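DMATS type aromatic prenyltransferase (Streptomyces coelicolor, PDB 6ZS0) probably transfers a dimethylallyl group to carbon 5 of the indole ring of tryptophan. Local coordinates at residues Gly12-Val20 with Val304-Leu312. Residues are numbered along the deposited sequence; the frame is centred on the assembly and turned at random.
Sequences GQLRRLGSV and VLHRALAAL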
loop_
_atom_site.group_PDB
_atom_site.type_symbol
_atom_site.label_atom_id
_atom_site.label_comp_id
_atom_site.label_asym_id
_atom_site.label_seq_id
_atom_site.Cartn_x
_atom_site.Cartn_y
_atom_site.Cartn_z
ATOM N N GLY A 12 10.432 15.634 -1.118
ATOM C CA GLY A 12 9.605 16.836 -1.108
ATOM C C GLY A 12 8.159 16.462 -0.873
ATOM O O GLY A 12 7.490 17.100 -0.052
ATOM N N GLN A 13 7.684 15.405 -1.537
ATOM C CA GLN A 13 6.303 14.923 -1.356
ATOM C C GLN A 13 6.119 14.447 0.083
ATOM O O GLN A 13 5.096 14.756 0.666
ATOM C CB GLN A 13 5.979 13.830 -2.370
ATOM C CG GLN A 13 5.840 14.364 -3.790
ATOM C CD GLN A 13 5.600 13.275 -4.794
ATOM O OE1 GLN A 13 6.206 12.201 -4.733
ATOM N NE2 GLN A 13 4.632 13.516 -5.673
ATOM N N LEU A 14 7.068 13.684 0.628
ATOM C CA LEU A 14 6.950 13.152 2.003
ATOM C C LEU A 14 6.830 14.340 2.966
ATOM O O LEU A 14 5.972 14.304 3.850
ATOM C CB LEU A 14 8.142 12.252 2.326
ATOM C CG LEU A 14 8.108 11.603 3.718
ATOM C CD1 LEU A 14 8.854 10.273 3.718
ATOM C CD2 LEU A 14 8.665 12.538 4.786
ATOM N N ARG A 15 7.650 15.361 2.779
ATOM C CA ARG A 15 7.685 16.531 3.680
ATOM C C ARG A 15 6.359 17.279 3.626
ATOM O O ARG A 15 5.826 17.627 4.722
ATOM C CB ARG A 15 8.840 17.450 3.308
ATOM C CG ARG A 15 10.207 16.885 3.640
ATOM C CD ARG A 15 11.276 17.835 3.133
ATOM N NE ARG A 15 12.598 17.231 3.276
ATOM C CZ ARG A 15 13.329 17.251 4.387
ATOM N NH1 ARG A 15 14.524 16.671 4.408
ATOM N NH2 ARG A 15 12.878 17.863 5.463
ATOM N N ARG A 16 5.858 17.557 2.428
ATOM C CA ARG A 16 4.621 18.359 2.263
ATOM C C ARG A 16 3.433 17.546 2.764
ATOM O O ARG A 16 2.590 18.102 3.481
ATOM C CB ARG A 16 4.452 18.837 0.824
ATOM C CG ARG A 16 5.547 19.793 0.369
ATOM C CD ARG A 16 5.264 20.364 -1.002
ATOM N NE ARG A 16 5.050 19.316 -2.000
ATOM C CZ ARG A 16 5.995 18.786 -2.761
ATOM N NH1 ARG A 16 7.239 19.207 -2.673
ATOM N NH2 ARG A 16 5.683 17.840 -3.631
ATOM N N LEU A 17 3.359 16.262 2.427
ATOM C CA LEU A 17 2.265 15.394 2.899
ATOM C C LEU A 17 2.354 15.225 4.414
ATOM O O LEU A 17 1.313 15.272 5.051
ATOM C CB LEU A 17 2.339 14.031 2.206
ATOM C CG LEU A 17 1.833 13.961 0.783
ATOM C CD1 LEU A 17 2.217 12.610 0.185
ATOM C CD2 LEU A 17 0.322 14.180 0.720
ATOM N N GLY A 18 3.553 15.037 4.964
ATOM C CA GLY A 18 3.769 14.876 6.419
ATOM C C GLY A 18 3.221 16.080 7.171
ATOM O O GLY A 18 2.554 15.889 8.199
ATOM N N SER A 19 3.435 17.276 6.642
ATOM C CA SER A 19 2.958 18.531 7.281
ATOM C C SER A 19 1.436 18.582 7.224
ATOM O O SER A 19 0.804 18.901 8.266
ATOM C CB SER A 19 3.566 19.727 6.655
ATOM O OG SER A 19 4.970 19.606 6.657
ATOM N N VAL A 20 0.856 18.243 6.076
ATOM C CA VAL A 20 -0.618 18.155 5.915
ATOM C C VAL A 20 -1.169 17.182 6.972
ATOM O O VAL A 20 -2.232 17.466 7.509
ATOM C CB VAL A 20 -1.014 17.748 4.478
ATOM C CG1 VAL A 20 -2.497 17.391 4.370
ATOM C CG2 VAL A 20 -0.666 18.853 3.489
ATOM N N VAL A 304 -8.487 17.484 4.648
ATOM C CA VAL A 304 -7.056 17.068 4.693
ATOM C C VAL A 304 -6.716 16.345 3.383
ATOM O O VAL A 304 -5.644 16.589 2.850
ATOM C CB VAL A 304 -6.717 16.215 5.933
ATOM C CG1 VAL A 304 -5.394 15.481 5.797
ATOM C CG2 VAL A 304 -6.687 17.052 7.200
ATOM N N LEU A 305 -7.611 15.512 2.858
ATOM C CA LEU A 305 -7.318 14.769 1.604
ATOM C C LEU A 305 -7.215 15.746 0.428
ATOM O O LEU A 305 -6.360 15.522 -0.430
ATOM C CB LEU A 305 -8.376 13.702 1.358
ATOM C CG LEU A 305 -8.136 12.827 0.125
ATOM C CD1 LEU A 305 -6.856 11.986 0.240
ATOM C CD2 LEU A 305 -9.328 11.920 -0.112
ATOM N N HIS A 306 -8.018 16.818 0.410
ATOM C CA HIS A 306 -7.904 17.877 -0.635
ATOM C C HIS A 306 -6.526 18.543 -0.560
ATOM O O HIS A 306 -5.900 18.736 -1.616
ATOM C CB HIS A 306 -9.028 18.914 -0.519
ATOM C CG HIS A 306 -10.366 18.378 -0.868
ATOM N ND1 HIS A 306 -10.974 17.395 -0.132
ATOM C CD2 HIS A 306 -11.227 18.696 -1.858
ATOM C CE1 HIS A 306 -12.142 17.111 -0.655
ATOM N NE2 HIS A 306 -12.334 17.912 -1.706
ATOM N N ARG A 307 -6.048 18.855 0.638
ATOM C CA ARG A 307 -4.703 19.448 0.821
ATOM C C ARG A 307 -3.628 18.423 0.439
ATOM O O ARG A 307 -2.598 18.843 -0.108
ATOM C CB ARG A 307 -4.509 19.930 2.255
ATOM C CG ARG A 307 -5.427 21.093 2.601
ATOM C CD ARG A 307 -5.088 21.733 3.932
ATOM N NE ARG A 307 -6.056 21.360 4.956
ATOM C CZ ARG A 307 -5.775 20.756 6.114
ATOM N NH1 ARG A 307 -4.524 20.434 6.442
ATOM N NH2 ARG A 307 -6.763 20.485 6.949
ATOM N N ALA A 308 -3.864 17.137 0.721
ATOM C CA ALA A 308 -2.892 16.058 0.426
ATOM C C ALA A 308 -2.643 16.009 -1.081
ATOM O O ALA A 308 -1.498 15.908 -1.486
ATOM C CB ALA A 308 -3.405 14.749 0.952
ATOM N N LEU A 309 -3.685 16.046 -1.902
ATOM C CA LEU A 309 -3.487 16.018 -3.364
ATOM C C LEU A 309 -2.637 17.210 -3.818
ATOM O O LEU A 309 -1.711 16.989 -4.587
ATOM C CB LEU A 309 -4.823 15.916 -4.101
ATOM C CG LEU A 309 -5.127 14.495 -4.547
ATOM C CD1 LEU A 309 -5.261 13.596 -3.327
ATOM C CD2 LEU A 309 -6.372 14.437 -5.421
ATOM N N ALA A 310 -2.886 18.419 -3.325
ATOM C CA ALA A 310 -2.097 19.611 -3.723
ATOM C C ALA A 310 -0.640 19.466 -3.254
ATOM O O ALA A 310 0.249 19.932 -3.973
ATOM C CB ALA A 310 -2.774 20.863 -3.205
ATOM N N ALA A 311 -0.394 18.810 -2.118
ATOM C CA ALA A 311 0.954 18.472 -1.605
ATOM C C ALA A 311 1.702 17.566 -2.586
ATOM O O ALA A 311 2.916 17.760 -2.763
ATOM C CB ALA A 311 0.849 17.813 -0.256
ATOM N N LEU A 312 1.028 16.573 -3.163
ATOM C CA LEU A 312 1.659 15.620 -4.121
ATOM C C LEU A 312 2.133 16.402 -5.337
ATOM O O LEU A 312 3.256 16.177 -5.793
ATOM C CB LEU A 312 0.648 14.579 -4.603
ATOM C CG LEU A 312 0.241 13.472 -3.642
ATOM C CD1 LEU A 312 -1.008 12.774 -4.176
ATOM C CD2 LEU A 312 1.363 12.474 -3.450
#
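Val20 fits as a knob into the hole formed by Val304, Arg307, Ala308 and Ala311, where segments 12-20 and 304-312 run almost antiparallel, their axes at 162°. Valine, branched at CB, fills this hole with two methyls: CG1, anti to the backbone N (chi1 169°), lies 3.8 Å from Val304 CG1, while CG2 turns to the methyl of Ala311. One turn back, the buried seam is tightest: Leu17 CD2 lies 3.8 Å from Ala308 CB and equally far from Ala311 CB, and leucine's second branch, CD1, meets Leu312 CD2 at 3.7 Å. Short alanines let the segment axes approach to 8.6 Å.

Near Leu312, where a helix's last carbonyls have no following turn to bond, buried Gln13 suits because its amide both donates and accepts. NE2 gives an almost straight hydrogen bond (177°) to Leu312 O, 3.0 Å away in the Gln13 amide plane; OE1 is hydrogen-bonded to Ser345 OG. An alanine here would probably leave Leu312 O and Ser345 without these side-chain mates.

The exposed flank is looser. Arginine's length lets Arg16, bent at chi3, reach Ala311 O edge-on with NE (2.7 Å) and NH2 (2.9 Å), whereas Arg307 mainly lays CB against Val20 CG1.

Inward, Phe66 of strand 64-70 meets Gln13 and Leu17, and Leu343 of strand 338-344 meets Ala308 and Leu312; the pair thus covers the ABBA barrel's first and last strands, between helices 25-39 and 284-297.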